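Local coordinates for ATP-dependent RNA helicase HrpB (Escherichia coli, PDB 6EUD), which hydrolyses ATP to ADP and phosphate as a bacterial DEAH/RHA-type RNA helicase that binds single-stranded RNA, at residues A[24-29]-A[175-180]; A[191-196]-A[336-341]; A[421-426]-A[441-446]; A[614-619]-A[667-672]. All blocks are in the same frame, centred on the assembly; numbering follows the deposited sequence.

The four contacts follow one another along the chain, each closing before the next opens, and none touches another. Contact 1 joins the first and an outermost strand of the ATP-binding sheet; contact 2, centred about 37 Å from it, ties the loop after strand 186-190 to the end of strand 333-337 in a second sheet. Contact 3 pairs helices 421-429 and 433-447 in the helical region that follows, about 40 Å from contact 1 between centres. Contact 4, in the C-terminal part, lies about 64 Å from contact 1 between centres, on the opposite side of the chain's centre. Such spacing is consistent with an elongated, modular helicase.

Contact 1. Residues A[24-29]-A[175-180]; sequences PQVLLS and PVVISE
Ser29 O accepts the shortest bond of this pair, from Ser179 N at 2.7 Å, and the approach is nearly straight, 167° at the hydrogen. The same oxygen also receives a softer CA-H contact from Ile178. Upstream, Leu27 uses both of its polar backbone atoms: its N gives to Pro175 O, while its O takes Val177 N at 2.8 Å. Ser29 N then reaches Val177 O, so 26-29 and 176-178 are joined as parallel strands. Pro175 suits the start of its strand, since it has no N-H to offer Gln25 O and sets its ring carbon CD there at 3.1 Å instead. Leu27 and Val176 lie side by side on one face, Leu27 CD2 4.2 Å from Val176 CG2, and helix 167-170 covers them. On the other face Leu28, with chi1 172° turning CG away from its own N, carries CD1 to 3.8 Å from Val177 CG1. Helix 13-20 closes over Val26 and Val177, where branched apolar residues fit. The hydroxyl Ser29 OG is bound by the carbonyls of Thr161 and Leu162. Strand 26-29 runs directly into the predicted ATP-binding loop Ala30 to Ser37, the P-loop, as the first strand of a RecA-like helicase domain.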
loop_
_atom_site.group_PDB
_atom_site.type_symbol
_atom_site.label_atom_id
_atom_site.label_comp_id
_atom_site.label_asym_id
_atom_site.label_seq_id
_atom_site.Cartn_x
_atom_site.Cartn_y
_atom_site.Cartn_z
ATOM N N PRO A 24 19.762 20.415 15.349
ATOM C CA PRO A 24 19.850 18.955 15.212
ATOM C C PRO A 24 19.597 18.464 13.769
ATOM O O PRO A 24 20.080 17.390 13.404
ATOM C CB PRO A 24 18.763 18.449 16.169
ATOM C CG PRO A 24 17.802 19.574 16.286
ATOM C CD PRO A 24 18.623 20.822 16.191
ATOM N N GLN A 25 18.858 19.225 12.966
ATOM C CA GLN A 25 18.707 18.882 11.554
ATOM C C GLN A 25 19.005 20.098 10.668
ATOM O O GLN A 25 18.622 21.228 10.983
ATOM C CB GLN A 25 17.299 18.347 11.257
ATOM C CG GLN A 25 16.904 17.138 12.067
ATOM C CD GLN A 25 16.461 17.519 13.469
ATOM O OE1 GLN A 25 15.927 18.609 13.691
ATOM N NE2 GLN A 25 16.729 16.646 14.429
ATOM N N VAL A 26 19.703 19.858 9.565
ATOM C CA VAL A 26 19.953 20.892 8.577
ATOM C C VAL A 26 19.549 20.406 7.191
ATOM O O VAL A 26 19.985 19.346 6.751
ATOM C CB VAL A 26 21.425 21.307 8.555
ATOM C CG1 VAL A 26 21.679 22.265 7.408
ATOM C CG2 VAL A 26 21.806 21.947 9.875
ATOM N N LEU A 27 18.710 21.179 6.511
ATOM C CA LEU A 27 18.274 20.837 5.160
ATOM C C LEU A 27 19.060 21.613 4.090
ATOM O O LEU A 27 19.078 22.848 4.088
ATOM C CB LEU A 27 16.773 21.097 5.021
ATOM C CG LEU A 27 16.177 21.047 3.610
ATOM C CD1 LEU A 27 16.469 19.714 2.912
ATOM C CD2 LEU A 27 14.678 21.327 3.639
ATOM N N LEU A 28 19.727 20.886 3.194
ATOM C CA LEU A 28 20.483 21.514 2.110
ATOM C C LEU A 28 19.901 21.198 0.735
ATOM O O LEU A 28 19.665 20.040 0.385
ATOM C CB LEU A 28 21.952 21.088 2.134
ATOM C CG LEU A 28 22.761 21.547 0.910
ATOM C CD1 LEU A 28 23.074 23.051 0.933
ATOM C CD2 LEU A 28 24.020 20.735 0.745
ATOM N N SER A 29 19.683 22.256 -0.033
ATOM C CA SER A 29 19.192 22.165 -1.396
ATOM C C SER A 29 20.244 22.729 -2.364
ATOM O O SER A 29 20.766 23.825 -2.160
ATOM C CB SER A 29 17.866 22.909 -1.513
ATOM O OG SER A 29 17.438 22.981 -2.853
ATOM N N PRO A 175 16.984 24.597 9.790
ATOM C CA PRO A 175 17.549 25.608 8.892
ATOM C C PRO A 175 17.607 25.122 7.456
ATOM O O PRO A 175 18.214 24.085 7.180
ATOM C CB PRO A 175 18.960 25.824 9.444
ATOM C CG PRO A 175 18.877 25.413 10.863
ATOM C CD PRO A 175 17.904 24.268 10.889
ATOM N N VAL A 176 16.973 25.863 6.556
ATOM C CA VAL A 176 17.037 25.552 5.135
ATOM C C VAL A 176 18.189 26.325 4.498
ATOM O O VAL A 176 18.275 27.546 4.612
ATOM C CB VAL A 176 15.716 25.883 4.415
ATOM C CG1 VAL A 176 15.781 25.440 2.949
ATOM C CG2 VAL A 176 14.542 25.229 5.146
ATOM N N VAL A 177 19.081 25.601 3.836
ATOM C CA VAL A 177 20.266 26.203 3.250
ATOM C C VAL A 177 20.274 25.961 1.748
ATOM O O VAL A 177 20.415 24.831 1.303
ATOM C CB VAL A 177 21.542 25.637 3.894
ATOM C CG1 VAL A 177 22.771 26.086 3.134
ATOM C CG2 VAL A 177 21.625 26.053 5.362
ATOM N N ILE A 178 20.116 27.024 0.968
ATOM C CA ILE A 178 19.904 26.880 -0.472
ATOM C C ILE A 178 21.098 27.290 -1.329
ATOM O O ILE A 178 21.566 28.427 -1.279
ATOM C CB ILE A 178 18.689 27.700 -0.947
ATOM C CG1 ILE A 178 17.424 27.235 -0.220
ATOM C CG2 ILE A 178 18.533 27.562 -2.458
ATOM C CD1 ILE A 178 16.157 27.927 -0.648
ATOM N N SER A 179 21.582 26.348 -2.120
ATOM C CA SER A 179 22.530 26.651 -3.166
ATOM C C SER A 179 21.813 26.566 -4.505
ATOM O O SER A 179 21.189 25.554 -4.816
ATOM C CB SER A 179 23.710 25.685 -3.116
ATOM O OG SER A 179 24.426 25.660 -4.340
ATOM N N GLU A 180 21.870 27.626 -5.296
ATOM C CA GLU A 180 21.288 27.550 -6.629
ATOM C C GLU A 180 22.177 28.236 -7.644
ATOM O O GLU A 180 22.898 29.190 -7.330
ATOM C CB GLU A 180 19.877 28.155 -6.660
ATOM C CG GLU A 180 19.814 29.636 -7.035
ATOM C CD GLU A 180 18.392 30.178 -7.080
ATOM O OE1 GLU A 180 17.454 29.442 -6.699
ATOM O OE2 GLU A 180 18.214 31.344 -7.495
#

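Contact 2. Residues A[191-196]-A[336-341]; sequences LPLPAH and LHLIAK
Leu193 lays its forked end obliquely across Leu338, with CG 4.0 Å from Leu338 CB and both methyls against the same side chain. Its chi1 of -56° swings CG opposite the carbonyl carbon, bringing the fork back over the partner. Helix 199-213 touches both leucines, Leu193 at Ala202 and Leu338 at Val203. Shortening Leu193 to an alanine would remove both methyls and would probably leave a gap beside Leu338 CB and CD1. Leu191 sets its CB against strand 333-337, 3.8 Å from Leu336 CD1. Pro192 sets its CB 4.2 Å from Ala340 CB, a small residue at the N-cap position of helix 341-346, where a compact, puckered ring can lie close. Leu191 N gives to His337 O at 3.0 Å, and more weakly to Ile339 O. His337 O also takes a weak bond from Ile339 N, closing an inverse gamma turn centred on Leu338. One water accepts from Leu193 N and donates to Leu338 O, each at 2.8 Å. Where strand 186-190 has ended, the chain is thus held to the end of strand 333-337 by backbone polarity and water, with leucine side chains and the Pro192-Ala340 pair adding apolar contact.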
loop_
_atom_site.group_PDB
_atom_site.type_symbol
_atom_site.label_atom_id
_atom_site.label_comp_id
_atom_site.label_asym_id
_atom_site.label_seq_id
_atom_site.Cartn_x
_atom_site.Cartn_y
_atom_site.Cartn_z
ATOM N N LEU A 191 1.273 19.125 -26.149
ATOM C CA LEU A 191 0.927 18.416 -27.366
ATOM C C LEU A 191 0.479 17.016 -27.005
ATOM O O LEU A 191 1.312 16.151 -26.747
ATOM C CB LEU A 191 2.121 18.342 -28.329
ATOM C CG LEU A 191 1.811 17.554 -29.620
ATOM C CD1 LEU A 191 0.872 18.347 -30.566
ATOM C CD2 LEU A 191 3.078 17.134 -30.364
ATOM N N PRO A 192 -0.838 16.777 -26.993
ATOM C CA PRO A 192 -1.301 15.417 -26.701
ATOM C C PRO A 192 -0.919 14.487 -27.834
ATOM O O PRO A 192 -0.854 14.959 -28.959
ATOM C CB PRO A 192 -2.826 15.565 -26.592
ATOM C CG PRO A 192 -3.143 16.769 -27.420
ATOM C CD PRO A 192 -1.946 17.689 -27.332
ATOM N N LEU A 193 -0.656 13.209 -27.546
ATOM C CA LEU A 193 -0.366 12.233 -28.597
ATOM C C LEU A 193 -1.678 11.656 -29.115
ATOM O O LEU A 193 -2.583 11.369 -28.336
ATOM C CB LEU A 193 0.559 11.131 -28.079
ATOM C CG LEU A 193 1.856 11.711 -27.502
ATOM C CD1 LEU A 193 2.735 10.662 -26.878
ATOM C CD2 LEU A 193 2.623 12.461 -28.595
ATOM N N PRO A 194 -1.794 11.501 -30.438
ATOM C CA PRO A 194 -3.053 10.962 -30.963
ATOM C C PRO A 194 -3.300 9.505 -30.560
ATOM O O PRO A 194 -2.362 8.710 -30.447
ATOM C CB PRO A 194 -2.897 11.109 -32.488
ATOM C CG PRO A 194 -1.459 11.242 -32.715
ATOM C CD PRO A 194 -0.855 11.876 -31.502
ATOM N N ALA A 195 -4.573 9.182 -30.338
ATOM C CA ALA A 195 -5.009 7.832 -29.979
ATOM C C ALA A 195 -4.801 6.799 -31.108
ATOM O O ALA A 195 -4.731 5.589 -30.839
ATOM C CB ALA A 195 -6.481 7.858 -29.566
ATOM N N HIS A 196 -4.708 7.270 -32.352
ATOM C CA HIS A 196 -4.527 6.384 -33.504
ATOM C C HIS A 196 -3.052 6.173 -33.931
ATOM O O HIS A 196 -2.783 5.646 -35.009
ATOM C CB HIS A 196 -5.320 6.924 -34.689
ATOM C CG HIS A 196 -5.012 8.348 -34.996
ATOM N ND1 HIS A 196 -3.831 8.746 -35.591
ATOM C CD2 HIS A 196 -5.715 9.487 -34.760
ATOM C CE1 HIS A 196 -3.827 10.056 -35.730
ATOM N NE2 HIS A 196 -4.955 10.531 -35.233
ATOM N N LEU A 336 8.645 20.733 -24.286
ATOM C CA LEU A 336 7.407 20.235 -24.871
ATOM C C LEU A 336 6.880 19.000 -24.104
ATOM O O LEU A 336 7.540 17.943 -24.057
ATOM C CB LEU A 336 7.624 19.896 -26.358
ATOM C CG LEU A 336 6.446 19.228 -27.084
ATOM C CD1 LEU A 336 5.197 20.138 -27.110
ATOM C CD2 LEU A 336 6.821 18.807 -28.504
ATOM N N HIS A 337 5.706 19.131 -23.494
ATOM C CA HIS A 337 5.121 18.024 -22.756
ATOM C C HIS A 337 4.082 17.300 -23.609
ATOM O O HIS A 337 3.147 17.912 -24.104
ATOM C CB HIS A 337 4.524 18.534 -21.439
ATOM C CG HIS A 337 5.519 19.283 -20.584
ATOM N ND1 HIS A 337 6.367 18.655 -19.688
ATOM C CD2 HIS A 337 5.824 20.603 -20.516
ATOM C CE1 HIS A 337 7.133 19.551 -19.095
ATOM N NE2 HIS A 337 6.822 20.744 -19.578
ATOM N N LEU A 338 4.245 15.991 -23.774
ATOM C CA LEU A 338 3.377 15.207 -24.655
ATOM C C LEU A 338 2.024 14.798 -24.042
ATOM O O LEU A 338 1.589 13.634 -24.145
ATOM C CB LEU A 338 4.123 13.964 -25.114
ATOM C CG LEU A 338 5.399 14.328 -25.865
ATOM C CD1 LEU A 338 6.036 13.062 -26.455
ATOM C CD2 LEU A 338 5.114 15.377 -26.927
ATOM N N ILE A 339 1.374 15.769 -23.406
ATOM C CA ILE A 339 -0.004 15.658 -22.970
ATOM C C ILE A 339 -0.689 16.993 -23.208
ATOM O O ILE A 339 -0.026 18.011 -23.384
ATOM C CB ILE A 339 -0.124 15.281 -21.485
ATOM C CG1 ILE A 339 0.543 16.354 -20.609
ATOM C CG2 ILE A 339 0.480 13.903 -21.228
ATOM C CD1 ILE A 339 0.491 16.029 -19.147
ATOM N N ALA A 340 -2.016 16.992 -23.216
ATOM C CA ALA A 340 -2.758 18.245 -23.302
ATOM C C ALA A 340 -2.480 19.103 -22.076
ATOM O O ALA A 340 -2.241 18.561 -20.987
ATOM C CB ALA A 340 -4.230 17.970 -23.421
ATOM N N LYS A 341 -2.520 20.425 -22.234
ATOM C CA LYS A 341 -2.255 21.332 -21.108
ATOM C C LYS A 341 -3.221 21.128 -19.923
ATOM O O LYS A 341 -2.800 21.105 -18.756
ATOM C CB LYS A 341 -2.310 22.784 -21.563
ATOM C CG LYS A 341 -1.940 23.745 -20.457
ATOM C CD LYS A 341 -1.979 25.162 -20.966
ATOM C CE LYS A 341 -1.468 26.150 -19.936
ATOM N NZ LYS A 341 -1.388 27.509 -20.550
HETATM O O HOH W 1 -0.910 12.508 -24.819
#

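Contact 3. Residues A[421-426]-A[441-446]; sequences PRLAAM and KIAAIL
The flat groups met by Leu423 and Met426 across this contact are the peptide units on either side of Ala443. Leu423 CD1 comes to 3.6 Å from the carbonyl Ala443 O, and Met426 CE lies 4.0 Å from Ala443 N, in the peptide one step earlier. A residue as small as alanine suits this place, because it lets both longer chains approach the backbone, with its CB 4.0 Å from Met426 CE. The two segments belong to helices 421-429 and 433-447, an antiparallel helical hairpin whose short axes run at 168° and come within 9.9 Å. Leu423 sends its other methyl, CD2, aslant over Leu446 to CD1 at 3.7 Å. Changing Leu423 to a serine would remove both methyls, and Leu446 CD1 would probably lose one of its apolar neighbours while a gap opened beside Ala443. Met426 runs extended from the backbone and then bends at chi3, 58°, which turns CE onto Ile442 CG2 at 3.7 Å, the two chains crossing at about a right angle. A flexible thioether fits such a bent path, and helix 491-498 packs on Met426 as well through Leu494, Leu495 and Ala498. Phe499 touches both Leu423 and Leu446, while Ile442 also leans on Leu457 and Phe461.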
loop_
_atom_site.group_PDB
_atom_site.type_symbol
_atom_site.label_atom_id
_atom_site.label_comp_id
_atom_site.label_asym_id
_atom_site.label_seq_id
_atom_site.Cartn_x
_atom_site.Cartn_y
_atom_site.Cartn_z
ATOM N N PRO A 421 11.582 -10.403 4.311
ATOM C CA PRO A 421 10.932 -11.240 5.338
ATOM C C PRO A 421 10.533 -12.641 4.878
ATOM O O PRO A 421 10.762 -13.578 5.629
ATOM C CB PRO A 421 9.692 -10.431 5.710
ATOM C CG PRO A 421 10.138 -9.010 5.508
ATOM C CD PRO A 421 11.021 -9.041 4.284
ATOM N N ARG A 422 9.960 -12.785 3.689
ATOM C CA ARG A 422 9.640 -14.110 3.164
ATOM C C ARG A 422 10.923 -14.955 3.052
ATOM O O ARG A 422 10.951 -16.104 3.457
ATOM C CB ARG A 422 8.921 -13.995 1.807
ATOM C CG ARG A 422 7.553 -13.280 1.888
ATOM C CD ARG A 422 6.903 -12.997 0.497
ATOM N NE ARG A 422 5.811 -13.919 0.253
ATOM C CZ ARG A 422 4.537 -13.592 0.112
ATOM N NH1 ARG A 422 4.141 -12.332 0.128
ATOM N NH2 ARG A 422 3.657 -14.550 -0.080
ATOM N N LEU A 423 11.995 -14.374 2.535
ATOM C CA LEU A 423 13.244 -15.108 2.403
ATOM C C LEU A 423 13.895 -15.393 3.774
ATOM O O LEU A 423 14.453 -16.470 4.001
ATOM C CB LEU A 423 14.210 -14.338 1.500
ATOM C CG LEU A 423 13.776 -14.109 0.031
ATOM C CD1 LEU A 423 14.925 -13.525 -0.816
ATOM C CD2 LEU A 423 13.194 -15.380 -0.622
ATOM N N ALA A 424 13.814 -14.429 4.684
ATOM C CA ALA A 424 14.322 -14.596 6.042
ATOM C C ALA A 424 13.581 -15.717 6.759
ATOM O O ALA A 424 14.197 -16.513 7.462
ATOM C CB ALA A 424 14.197 -13.299 6.831
ATOM N N ALA A 425 12.257 -15.752 6.582
ATOM C CA ALA A 425 11.396 -16.777 7.153
ATOM C C ALA A 425 11.828 -18.163 6.670
ATOM O O ALA A 425 11.920 -19.117 7.453
ATOM C CB ALA A 425 9.939 -16.509 6.778
ATOM N N MET A 426 12.108 -18.264 5.377
ATOM C CA MET A 426 12.557 -19.514 4.794
ATOM C C MET A 426 13.855 -19.994 5.453
ATOM O O MET A 426 13.962 -21.143 5.863
ATOM C CB MET A 426 12.737 -19.347 3.289
ATOM C CG MET A 426 13.071 -20.621 2.525
ATOM S SD MET A 426 13.100 -20.249 0.746
ATOM C CE MET A 426 14.368 -18.973 0.733
ATOM N N LYS A 441 20.837 -20.597 -0.792
ATOM C CA LYS A 441 20.987 -20.550 -2.233
ATOM C C LYS A 441 19.687 -20.091 -2.898
ATOM O O LYS A 441 19.698 -19.209 -3.767
ATOM C CB LYS A 441 21.404 -21.915 -2.781
ATOM C CG LYS A 441 21.463 -21.935 -4.297
ATOM C CD LYS A 441 22.696 -22.631 -4.814
ATOM C CE LYS A 441 22.893 -22.263 -6.265
ATOM N NZ LYS A 441 24.069 -22.956 -6.843
ATOM N N ILE A 442 18.569 -20.682 -2.484
ATOM C CA ILE A 442 17.268 -20.256 -3.006
ATOM C C ILE A 442 17.088 -18.758 -2.815
ATOM O O ILE A 442 16.628 -18.050 -3.716
ATOM C CB ILE A 442 16.103 -20.990 -2.326
ATOM C CG1 ILE A 442 16.091 -22.467 -2.744
ATOM C CG2 ILE A 442 14.771 -20.324 -2.679
ATOM C CD1 ILE A 442 15.735 -22.696 -4.223
ATOM N N ALA A 443 17.477 -18.278 -1.641
ATOM C CA ALA A 443 17.301 -16.882 -1.291
ATOM C C ALA A 443 18.182 -15.990 -2.161
ATOM O O ALA A 443 17.755 -14.928 -2.607
ATOM C CB ALA A 443 17.602 -16.667 0.189
ATOM N N ALA A 444 19.409 -16.421 -2.414
ATOM C CA ALA A 444 20.300 -15.602 -3.215
ATOM C C ALA A 444 19.745 -15.516 -4.646
ATOM O O ALA A 444 19.778 -14.461 -5.276
ATOM C CB ALA A 444 21.721 -16.161 -3.193
ATOM N N ILE A 445 19.193 -16.619 -5.132
ATOM C CA ILE A 445 18.540 -16.637 -6.435
ATOM C C ILE A 445 17.344 -15.682 -6.522
ATOM O O ILE A 445 17.265 -14.869 -7.442
ATOM C CB ILE A 445 18.060 -18.053 -6.793
ATOM C CG1 ILE A 445 19.266 -18.972 -6.930
ATOM C CG2 ILE A 445 17.251 -18.023 -8.096
ATOM C CD1 ILE A 445 18.903 -20.397 -7.172
ATOM N N LEU A 446 16.405 -15.787 -5.583
ATOM C CA LEU A 446 15.208 -14.930 -5.616
ATOM C C LEU A 446 15.531 -13.426 -5.471
ATOM O O LEU A 446 14.806 -12.584 -5.992
ATOM C CB LEU A 446 14.212 -15.390 -4.537
ATOM C CG LEU A 446 13.647 -16.786 -4.839
ATOM C CD1 LEU A 446 12.738 -17.334 -3.731
ATOM C CD2 LEU A 446 12.893 -16.767 -6.161
#

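Contact 4. Residues A[614-619]-A[667-672]; sequences AMLNGI and WLLPHM
Leu616, with CG opposite its carbonyl carbon (chi1 -65°), and Leu668, with CG opposite its backbone N (chi1 -177°), each send a CD2 methyl toward the other segment, where the two side chains slide past each other in opposite directions. These methyls, Leu616 CD2 and Leu668 CD2, stand 4.1 Å apart. Met672 brings its sulfur to the same branch, SD 3.7 Å from Leu616 CD2, and the bend at chi3 (63°) then turns its methyl toward the helix. Met615, extended beyond CG, carries its SD out to that methyl, 4.0 Å from Met672 CE. Two methionines suit this place because their unbranched, polarisable chains can adapt to each other as they meet at a slant. The other fork of Leu616, CD1, meets Leu669 CB at 4.0 Å, those side chains crossing at about a right angle. One turn along the helix, Ile619 CD1 reaches Leu668 CD2 tip to tip at 3.9 Å. Met615, Leu616 and Ile619 thus form an apolar stripe on helix 608-622, against which the chain after helix 664-667 packs, including its 3-10 segment at 669-671. Leu664 adds to this layer by touching Leu616 and Ile619. Another side of the helix is held by strand 571-579, where Asn617 ND2 binds Asp574 O and Ala614 lies close to Val576. No hydrogen bond joins the two segments, and His612 touches both Leu669 and Met672.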
loop_
_atom_site.group_PDB
_atom_site.type_symbol
_atom_site.label_atom_id
_atom_site.label_comp_id
_atom_site.label_asym_id
_atom_site.label_seq_id
_atom_site.Cartn_x
_atom_site.Cartn_y
_atom_site.Cartn_z
ATOM N N ALA A 614 -20.976 -26.810 9.356
ATOM C CA ALA A 614 -21.254 -27.020 7.933
ATOM C C ALA A 614 -22.501 -26.241 7.501
ATOM O O ALA A 614 -22.572 -25.745 6.377
ATOM C CB ALA A 614 -21.409 -28.510 7.616
ATOM N N MET A 615 -23.478 -26.122 8.395
ATOM C CA MET A 615 -24.681 -25.344 8.115
ATOM C C MET A 615 -24.392 -23.837 8.017
ATOM O O MET A 615 -24.993 -23.139 7.175
ATOM C CB MET A 615 -25.732 -25.607 9.190
ATOM C CG MET A 615 -26.362 -26.989 9.128
ATOM S SD MET A 615 -27.586 -27.227 10.445
ATOM C CE MET A 615 -28.213 -28.862 10.053
ATOM N N LEU A 616 -23.506 -23.333 8.886
ATOM C CA LEU A 616 -23.080 -21.930 8.815
ATOM C C LEU A 616 -22.494 -21.601 7.448
ATOM O O LEU A 616 -22.793 -20.543 6.879
ATOM C CB LEU A 616 -22.050 -21.597 9.900
ATOM C CG LEU A 616 -22.499 -21.657 11.365
ATOM C CD1 LEU A 616 -21.454 -21.023 12.238
ATOM C CD2 LEU A 616 -23.818 -20.965 11.548
ATOM N N ASN A 617 -21.656 -22.503 6.928
ATOM C CA ASN A 617 -21.084 -22.336 5.600
ATOM C C ASN A 617 -22.147 -22.380 4.500
ATOM O O ASN A 617 -22.036 -21.702 3.469
ATOM C CB ASN A 617 -20.020 -23.407 5.341
ATOM C CG ASN A 617 -18.780 -23.225 6.204
ATOM O OD1 ASN A 617 -18.388 -22.105 6.509
ATOM N ND2 ASN A 617 -18.154 -24.328 6.590
ATOM N N GLY A 618 -23.180 -23.185 4.725
ATOM C CA GLY A 618 -24.294 -23.265 3.804
ATOM C C GLY A 618 -25.052 -21.953 3.779
ATOM O O GLY A 618 -25.516 -21.506 2.725
ATOM N N ILE A 619 -25.179 -21.334 4.952
ATOM C CA ILE A 619 -25.845 -20.041 5.071
ATOM C C ILE A 619 -25.029 -18.982 4.330
ATOM O O ILE A 619 -25.589 -18.148 3.611
ATOM C CB ILE A 619 -26.031 -19.639 6.545
ATOM C CG1 ILE A 619 -26.926 -20.653 7.253
ATOM C CG2 ILE A 619 -26.583 -18.210 6.655
ATOM C CD1 ILE A 619 -26.944 -20.512 8.753
ATOM N N TRP A 667 -22.542 -14.922 16.723
ATOM C CA TRP A 667 -23.918 -14.589 17.119
ATOM C C TRP A 667 -24.961 -15.699 16.934
ATOM O O TRP A 667 -25.973 -15.715 17.649
ATOM C CB TRP A 667 -24.397 -13.316 16.389
ATOM C CG TRP A 667 -24.689 -13.432 14.918
ATOM C CD1 TRP A 667 -23.792 -13.317 13.903
ATOM C CD2 TRP A 667 -25.974 -13.622 14.294
ATOM N NE1 TRP A 667 -24.424 -13.449 12.683
ATOM C CE2 TRP A 667 -25.765 -13.634 12.896
ATOM C CE3 TRP A 667 -27.276 -13.797 14.780
ATOM C CZ2 TRP A 667 -26.814 -13.815 11.976
ATOM C CZ3 TRP A 667 -28.319 -13.973 13.868
ATOM C CH2 TRP A 667 -28.081 -13.985 12.481
ATOM N N LEU A 668 -24.728 -16.621 15.998
ATOM C CA LEU A 668 -25.757 -17.592 15.639
ATOM C C LEU A 668 -25.468 -18.986 16.154
ATOM O O LEU A 668 -26.369 -19.667 16.651
ATOM C CB LEU A 668 -25.946 -17.645 14.124
ATOM C CG LEU A 668 -27.085 -18.604 13.766
ATOM C CD1 LEU A 668 -28.386 -18.127 14.445
ATOM C CD2 LEU A 668 -27.260 -18.755 12.240
ATOM N N LEU A 669 -24.215 -19.417 16.020
ATOM C CA LEU A 669 -23.803 -20.758 16.444
ATOM C C LEU A 669 -24.128 -21.097 17.914
ATOM O O LEU A 669 -24.599 -22.201 18.173
ATOM C CB LEU A 669 -22.302 -20.959 16.178
ATOM C CG LEU A 669 -21.666 -22.280 16.636
ATOM C CD1 LEU A 669 -22.354 -23.497 16.018
ATOM C CD2 LEU A 669 -20.177 -22.269 16.310
ATOM N N PRO A 670 -23.900 -20.164 18.877
ATOM C CA PRO A 670 -24.241 -20.503 20.267
ATOM C C PRO A 670 -25.667 -21.003 20.457
ATOM O O PRO A 670 -25.907 -21.758 21.394
ATOM C CB PRO A 670 -24.066 -19.173 21.005
ATOM C CG PRO A 670 -23.041 -18.464 20.225
ATOM C CD PRO A 670 -23.284 -18.825 18.791
ATOM N N HIS A 671 -26.594 -20.596 19.592
ATOM C CA HIS A 671 -27.994 -20.982 19.745
ATOM C C HIS A 671 -28.384 -22.265 18.999
ATOM O O HIS A 671 -29.550 -22.653 18.998
ATOM C CB HIS A 671 -28.893 -19.845 19.282
ATOM C CG HIS A 671 -28.686 -18.569 20.035
ATOM N ND1 HIS A 671 -29.433 -18.228 21.143
ATOM C CD2 HIS A 671 -27.817 -17.550 19.839
ATOM C CE1 HIS A 671 -29.031 -17.055 21.597
ATOM N NE2 HIS A 671 -28.049 -16.623 20.825
ATOM N N MET A 672 -27.415 -22.927 18.377
ATOM C CA MET A 672 -27.722 -24.027 17.471
ATOM C C MET A 672 -27.706 -25.392 18.139
ATOM O O MET A 672 -27.629 -26.421 17.467
ATOM C CB MET A 672 -26.752 -24.020 16.289
ATOM C CG MET A 672 -26.956 -22.844 15.361
ATOM S SD MET A 672 -25.955 -22.965 13.875
ATOM C CE MET A 672 -26.632 -24.448 13.116
#